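Local coordinates for protein alpha-1,2-mannosidase (Bacteroides thetaiotaomicron, PDB 2WW2) that probably hydrolyses alpha-mannosidic linkages with inversion of configuration, as a member of the calcium-dependent glycoside hydrolase family 92, at residues D682-F696 / G710-R724. Numbering follows the deposited sequence.
Sequences DRPYIRKALLNGQEF and GELNLSMDSVPNQQR
Strands 685-691 and 710-717 pair antiparallel, with a classic beta bulge where R687 and K688 both face S715: the pairing shifts by one residue between I686-M716 and K688-S715. The bonds bear this out, since the S715 carbonyl takes R687 N while S715 N gives a nearly straight bond (178°) to K688 O. Both strands belong to a mixed sheet of the C-terminal, catalytic part of the chain, and strand 671-675 flanks 710-717 on its other edge.

After strand 710-717 the chain turns back across strand 685-691. There P720 lies over one face of the Y685 ring, its CD 3.8 Å from the ring centroid and 17° off the normal, a CH-pi contact; P684 CG meets the opposite face nearer the rim, so a proline touches each side of the ring. One residue on, N721 points its ND2 at R687 O (2.8 Å), in the carbonyl plane and on a lone pair, while its OD1 closes an Asx turn with Q723 N.

R724 reaches the face of the sheet bearing I686, A689 and L714 in an extended form, CG anti to the backbone N (chi1 174°) and straight as far as NE, which carries the guanidinium beside I686 and A689. I686 CG2 sits over the centre of one guanidinium face, 3.7 Å above the plane. NH2 donates to F696 O at 3.1 Å, from above that carbonyl's plane, while NE and NH1 each donate to a water. A leucine at R724 would probably leave F696 O without its direct charged donor and break the water links to A689 N and I686 O. Beyond it, L714 CD2 meets A689 CB at 3.6 Å, and L712 CD1 touches F696 CD2 at 3.7 Å, the two side chains crossing at about a right angle.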
loop_
_atom_site.group_PDB
_atom_site.type_symbol
_atom_site.label_atom_id
_atom_site.label_comp_id
_atom_site.label_asym_id
_atom_site.label_seq_id
_atom_site.Cartn_x
_atom_site.Cartn_y
_atom_site.Cartn_z
ATOM N N ASP A 682 -20.072 -2.784 -23.141
ATOM C CA ASP A 682 -18.791 -3.112 -23.770
ATOM C C ASP A 682 -18.552 -2.345 -25.067
ATOM O O ASP A 682 -17.678 -2.699 -25.861
ATOM C CB ASP A 682 -18.646 -4.627 -23.979
ATOM C CG ASP A 682 -19.637 -5.173 -24.994
ATOM O OD1 ASP A 682 -20.709 -4.554 -25.185
ATOM O OD2 ASP A 682 -19.343 -6.228 -25.595
ATOM N N ARG A 683 -19.336 -1.290 -25.281
ATOM C CA ARG A 683 -19.177 -0.446 -26.449
ATOM C C ARG A 683 -19.002 1.020 -26.028
ATOM O O ARG A 683 -19.835 1.873 -26.336
ATOM C CB ARG A 683 -20.361 -0.622 -27.404
ATOM C CG ARG A 683 -20.441 -2.030 -28.023
ATOM C CD ARG A 683 -21.824 -2.338 -28.626
ATOM N NE ARG A 683 -21.961 -1.767 -29.960
ATOM C CZ ARG A 683 -21.459 -2.317 -31.066
ATOM N NH1 ARG A 683 -20.791 -3.462 -30.994
ATOM N NH2 ARG A 683 -21.621 -1.721 -32.247
ATOM N N PRO A 684 -17.903 1.320 -25.316
ATOM C CA PRO A 684 -17.673 2.679 -24.822
ATOM C C PRO A 684 -17.111 3.641 -25.874
ATOM O O PRO A 684 -17.093 4.851 -25.652
ATOM C CB PRO A 684 -16.628 2.458 -23.719
ATOM C CG PRO A 684 -15.796 1.306 -24.261
ATOM C CD PRO A 684 -16.807 0.402 -24.951
ATOM N N TYR A 685 -16.646 3.115 -26.999
ATOM C CA TYR A 685 -15.875 3.918 -27.958
ATOM C C TYR A 685 -16.753 4.608 -29.000
ATOM O O TYR A 685 -17.716 4.025 -29.490
ATOM C CB TYR A 685 -14.844 3.037 -28.689
ATOM C CG TYR A 685 -13.833 2.407 -27.760
ATOM C CD1 TYR A 685 -12.875 3.194 -27.116
ATOM C CD2 TYR A 685 -13.840 1.035 -27.513
ATOM C CE1 TYR A 685 -11.952 2.634 -26.248
ATOM C CE2 TYR A 685 -12.923 0.465 -26.649
ATOM C CZ TYR A 685 -11.974 1.267 -26.023
ATOM O OH TYR A 685 -11.041 0.711 -25.167
ATOM N N ILE A 686 -16.391 5.833 -29.366
ATOM C CA ILE A 686 -17.060 6.511 -30.473
ATOM C C ILE A 686 -16.342 6.158 -31.785
ATOM O O ILE A 686 -15.185 6.531 -31.993
ATOM C CB ILE A 686 -17.099 8.050 -30.266
ATOM C CG1 ILE A 686 -17.889 8.418 -28.998
ATOM C CG2 ILE A 686 -17.663 8.773 -31.501
ATOM C CD1 ILE A 686 -17.686 9.866 -28.577
ATOM N N ARG A 687 -17.014 5.419 -32.660
ATOM C CA ARG A 687 -16.418 5.067 -33.951
ATOM C C ARG A 687 -16.586 6.220 -34.932
ATOM O O ARG A 687 -15.641 6.596 -35.644
ATOM C CB ARG A 687 -17.028 3.781 -34.522
ATOM C CG ARG A 687 -16.490 3.417 -35.911
ATOM C CD ARG A 687 -17.056 2.094 -36.433
ATOM N NE ARG A 687 -18.513 2.116 -36.514
ATOM C CZ ARG A 687 -19.202 2.642 -37.521
ATOM N NH1 ARG A 687 -18.571 3.199 -38.553
ATOM N NH2 ARG A 687 -20.532 2.602 -37.499
ATOM N N LYS A 688 -17.788 6.779 -34.972
ATOM C CA LYS A 688 -18.110 7.853 -35.902
ATOM C C LYS A 688 -19.121 8.791 -35.249
ATOM O O LYS A 688 -19.916 8.361 -34.403
ATOM C CB LYS A 688 -18.711 7.235 -37.173
ATOM C CG LYS A 688 -18.959 8.213 -38.299
ATOM C CD LYS A 688 -19.631 7.507 -39.493
ATOM C CE LYS A 688 -20.018 8.531 -40.561
ATOM N NZ LYS A 688 -21.161 8.083 -41.423
ATOM N N ALA A 689 -19.104 10.063 -35.634
ATOM C CA ALA A 689 -20.126 11.000 -35.151
ATOM C C ALA A 689 -20.638 11.932 -36.260
ATOM O O ALA A 689 -19.882 12.358 -37.134
ATOM C CB ALA A 689 -19.594 11.814 -33.974
ATOM N N LEU A 690 -21.939 12.204 -36.233
ATOM C CA LEU A 690 -22.537 13.273 -37.014
ATOM C C LEU A 690 -23.073 14.346 -36.063
ATOM O O LEU A 690 -23.767 14.033 -35.083
ATOM C CB LEU A 690 -23.675 12.734 -37.887
ATOM C CG LEU A 690 -23.393 11.579 -38.848
ATOM C CD1 LEU A 690 -24.685 11.131 -39.514
ATOM C CD2 LEU A 690 -22.363 11.983 -39.909
ATOM N N LEU A 691 -22.733 15.601 -36.325
ATOM C CA LEU A 691 -23.357 16.711 -35.623
ATOM C C LEU A 691 -24.301 17.393 -36.599
ATOM O O LEU A 691 -23.861 17.909 -37.636
ATOM C CB LEU A 691 -22.318 17.703 -35.104
ATOM C CG LEU A 691 -22.859 18.960 -34.423
ATOM C CD1 LEU A 691 -23.722 18.625 -33.171
ATOM C CD2 LEU A 691 -21.704 19.885 -34.033
ATOM N N ASN A 692 -25.596 17.354 -36.298
ATOM C CA ASN A 692 -26.594 17.892 -37.204
ATOM C C ASN A 692 -26.386 17.366 -38.628
ATOM O O ASN A 692 -26.543 18.093 -39.613
ATOM C CB ASN A 692 -26.579 19.421 -37.142
ATOM C CG ASN A 692 -26.800 19.941 -35.722
ATOM O OD1 ASN A 692 -26.023 20.747 -35.208
ATOM N ND2 ASN A 692 -27.847 19.453 -35.075
ATOM N N GLY A 693 -26.054 16.079 -38.722
ATOM C CA GLY A 693 -26.005 15.386 -40.003
ATOM C C GLY A 693 -24.690 15.521 -40.748
ATOM O O GLY A 693 -24.540 14.977 -41.833
ATOM N N GLN A 694 -23.730 16.242 -40.179
ATOM C CA GLN A 694 -22.421 16.402 -40.822
ATOM C C GLN A 694 -21.341 15.655 -40.051
ATOM O O GLN A 694 -21.348 15.645 -38.822
ATOM C CB GLN A 694 -22.045 17.883 -40.914
ATOM C CG GLN A 694 -23.202 18.822 -41.278
ATOM C CD GLN A 694 -23.831 18.523 -42.626
ATOM O OE1 GLN A 694 -23.131 18.281 -43.620
ATOM N NE2 GLN A 694 -25.176 18.549 -42.674
ATOM N N GLU A 695 -20.407 15.035 -40.764
ATOM C CA GLU A 695 -19.304 14.332 -40.110
ATOM C C GLU A 695 -18.661 15.267 -39.085
ATOM O O GLU A 695 -18.415 16.428 -39.370
ATOM C CB GLU A 695 -18.266 13.886 -41.138
ATOM C CG GLU A 695 -17.081 13.125 -40.553
ATOM C CD GLU A 695 -16.118 12.683 -41.633
ATOM O OE1 GLU A 695 -16.434 11.697 -42.332
ATOM O OE2 GLU A 695 -15.065 13.336 -41.808
ATOM N N PHE A 696 -18.388 14.750 -37.895
ATOM C CA PHE A 696 -17.944 15.579 -36.779
ATOM C C PHE A 696 -16.816 14.839 -36.092
ATOM O O PHE A 696 -16.995 13.705 -35.680
ATOM C CB PHE A 696 -19.122 15.791 -35.822
ATOM C CG PHE A 696 -18.758 16.458 -34.524
ATOM C CD1 PHE A 696 -18.651 17.846 -34.441
ATOM C CD2 PHE A 696 -18.573 15.697 -33.376
ATOM C CE1 PHE A 696 -18.349 18.464 -33.239
ATOM C CE2 PHE A 696 -18.266 16.301 -32.157
ATOM C CZ PHE A 696 -18.158 17.691 -32.087
ATOM N N GLY A 710 -30.286 20.621 -31.598
ATOM C CA GLY A 710 -29.814 19.790 -32.698
ATOM C C GLY A 710 -29.549 18.385 -32.201
ATOM O O GLY A 710 -30.211 17.915 -31.272
ATOM N N GLU A 711 -28.569 17.721 -32.806
ATOM C CA GLU A 711 -28.308 16.323 -32.473
ATOM C C GLU A 711 -26.870 15.920 -32.723
ATOM O O GLU A 711 -26.315 16.180 -33.800
ATOM C CB GLU A 711 -29.242 15.386 -33.254
ATOM C CG GLU A 711 -29.003 13.905 -32.936
ATOM C CD GLU A 711 -30.118 12.993 -33.445
ATOM O OE1 GLU A 711 -31.200 13.508 -33.795
ATOM O OE2 GLU A 711 -29.916 11.759 -33.496
ATOM N N LEU A 712 -26.272 15.289 -31.714
ATOM C CA LEU A 712 -25.007 14.595 -31.873
ATOM C C LEU A 712 -25.311 13.104 -31.951
ATOM O O LEU A 712 -25.744 12.501 -30.962
ATOM C CB LEU A 712 -24.102 14.880 -30.677
ATOM C CG LEU A 712 -22.707 14.271 -30.747
ATOM C CD1 LEU A 712 -21.905 14.800 -31.975
ATOM C CD2 LEU A 712 -21.958 14.502 -29.412
ATOM N N ASN A 713 -25.099 12.520 -33.129
ATOM C CA ASN A 713 -25.432 11.115 -33.407
ATOM C C ASN A 713 -24.166 10.267 -33.395
ATOM O O ASN A 713 -23.351 10.354 -34.319
ATOM C CB ASN A 713 -26.143 11.017 -34.768
ATOM C CG ASN A 713 -26.475 9.579 -35.186
ATOM O OD1 ASN A 713 -26.157 8.615 -34.508
ATOM N ND2 ASN A 713 -27.130 9.449 -36.327
ATOM N N LEU A 714 -24.005 9.444 -32.355
ATOM C CA LEU A 714 -22.786 8.670 -32.193
ATOM C C LEU A 714 -22.981 7.206 -32.595
ATOM O O LEU A 714 -23.995 6.597 -32.250
ATOM C CB LEU A 714 -22.314 8.736 -30.740
ATOM C CG LEU A 714 -22.161 10.124 -30.135
ATOM C CD1 LEU A 714 -21.819 10.020 -28.641
ATOM C CD2 LEU A 714 -21.077 10.879 -30.881
ATOM N N SER A 715 -22.001 6.659 -33.320
ATOM C CA SER A 715 -21.945 5.231 -33.624
ATOM C C SER A 715 -20.955 4.610 -32.650
ATOM O O SER A 715 -19.747 4.875 -32.743
ATOM C CB SER A 715 -21.457 5.005 -35.054
ATOM O OG SER A 715 -22.331 5.613 -35.986
ATOM N N MET A 716 -21.458 3.816 -31.709
ATOM C CA MET A 716 -20.624 3.268 -30.640
ATOM C C MET A 716 -20.049 1.924 -31.075
ATOM O O MET A 716 -20.676 1.212 -31.849
ATOM C CB MET A 716 -21.424 3.094 -29.342
ATOM C CG MET A 716 -22.196 4.338 -28.897
ATOM S SD MET A 716 -21.149 5.775 -28.640
ATOM C CE MET A 716 -20.110 5.236 -27.264
ATOM N N ASP A 717 -18.857 1.590 -30.581
ATOM C CA ASP A 717 -18.157 0.382 -30.998
ATOM C C ASP A 717 -17.432 -0.226 -29.800
ATOM O O ASP A 717 -17.171 0.466 -28.818
ATOM C CB ASP A 717 -17.156 0.727 -32.105
ATOM C CG ASP A 717 -16.802 -0.468 -32.976
ATOM O OD1 ASP A 717 -17.241 -1.600 -32.667
ATOM O OD2 ASP A 717 -16.075 -0.272 -33.974
ATOM N N SER A 718 -17.101 -1.514 -29.895
ATOM C CA SER A 718 -16.333 -2.202 -28.859
ATOM C C SER A 718 -14.821 -2.072 -29.033
ATOM O O SER A 718 -14.060 -2.489 -28.156
ATOM C CB SER A 718 -16.703 -3.690 -28.835
ATOM O OG SER A 718 -16.490 -4.217 -30.121
ATOM N N VAL A 719 -14.374 -1.527 -30.160
ATOM C CA VAL A 719 -12.953 -1.237 -30.327
ATOM C C VAL A 719 -12.785 0.242 -30.658
ATOM O O VAL A 719 -13.685 0.861 -31.205
ATOM C CB VAL A 719 -12.297 -2.092 -31.428
ATOM C CG1 VAL A 719 -12.573 -3.593 -31.186
ATOM C CG2 VAL A 719 -12.776 -1.661 -32.816
ATOM N N PRO A 720 -11.645 0.819 -30.275
ATOM C CA PRO A 720 -11.429 2.255 -30.464
ATOM C C PRO A 720 -11.173 2.561 -31.921
ATOM O O PRO A 720 -10.660 1.696 -32.647
ATOM C CB PRO A 720 -10.167 2.534 -29.654
ATOM C CG PRO A 720 -9.469 1.191 -29.563
ATOM C CD PRO A 720 -10.588 0.189 -29.472
ATOM N N ASN A 721 -11.546 3.762 -32.353
ATOM C CA ASN A 721 -11.194 4.237 -33.678
ATOM C C ASN A 721 -10.012 5.186 -33.566
ATOM O O ASN A 721 -10.181 6.364 -33.237
ATOM C CB ASN A 721 -12.366 4.958 -34.341
ATOM C CG ASN A 721 -12.020 5.467 -35.744
ATOM O OD1 ASN A 721 -10.874 5.378 -36.182
ATOM N ND2 ASN A 721 -13.009 6.005 -36.448
ATOM N N GLN A 722 -8.815 4.675 -33.846
ATOM C CA GLN A 722 -7.599 5.440 -33.600
ATOM C C GLN A 722 -7.311 6.487 -34.663
ATOM O O GLN A 722 -6.302 7.184 -34.577
ATOM C CB GLN A 722 -6.398 4.505 -33.390
ATOM C CG GLN A 722 -6.455 3.826 -32.027
ATOM C CD GLN A 722 -5.453 2.716 -31.863
ATOM O OE1 GLN A 722 -4.475 2.634 -32.593
ATOM N NE2 GLN A 722 -5.689 1.856 -30.897
ATOM N N GLN A 723 -8.183 6.583 -35.664
ATOM C CA GLN A 723 -8.035 7.604 -36.704
ATOM C C GLN A 723 -8.932 8.798 -36.464
ATOM O O GLN A 723 -8.965 9.709 -37.288
ATOM C CB GLN A 723 -8.375 7.056 -38.090
ATOM C CG GLN A 723 -7.799 5.697 -38.406
ATOM C CD GLN A 723 -7.690 5.446 -39.883
ATOM O OE1 GLN A 723 -8.400 4.602 -40.429
ATOM N NE2 GLN A 723 -6.795 6.182 -40.552
ATOM N N ARG A 724 -9.699 8.784 -35.377
ATOM C CA ARG A 724 -10.679 9.845 -35.153
ATOM C C ARG A 724 -10.277 10.735 -33.988
ATOM O O ARG A 724 -9.917 10.250 -32.920
ATOM C CB ARG A 724 -12.069 9.238 -34.876
ATOM C CG ARG A 724 -13.097 10.257 -34.496
ATOM C CD ARG A 724 -14.491 9.666 -34.267
ATOM N NE ARG A 724 -15.402 10.790 -34.084
ATOM C CZ ARG A 724 -15.483 11.497 -32.967
ATOM N NH1 ARG A 724 -14.767 11.130 -31.919
ATOM N NH2 ARG A 724 -16.289 12.552 -32.895
HETATM O O HOH W 1 -15.141 -3.440 -25.596
HETATM O O HOH W 2 -13.621 8.712 -31.129
HETATM O O HOH W 3 -13.024 5.467 -30.458
HETATM O O HOH W 4 -22.731 8.413 -36.267
HETATM O O HOH W 5 -16.682 11.068 -36.600
HETATM O O HOH W 6 -26.702 14.302 -36.419
#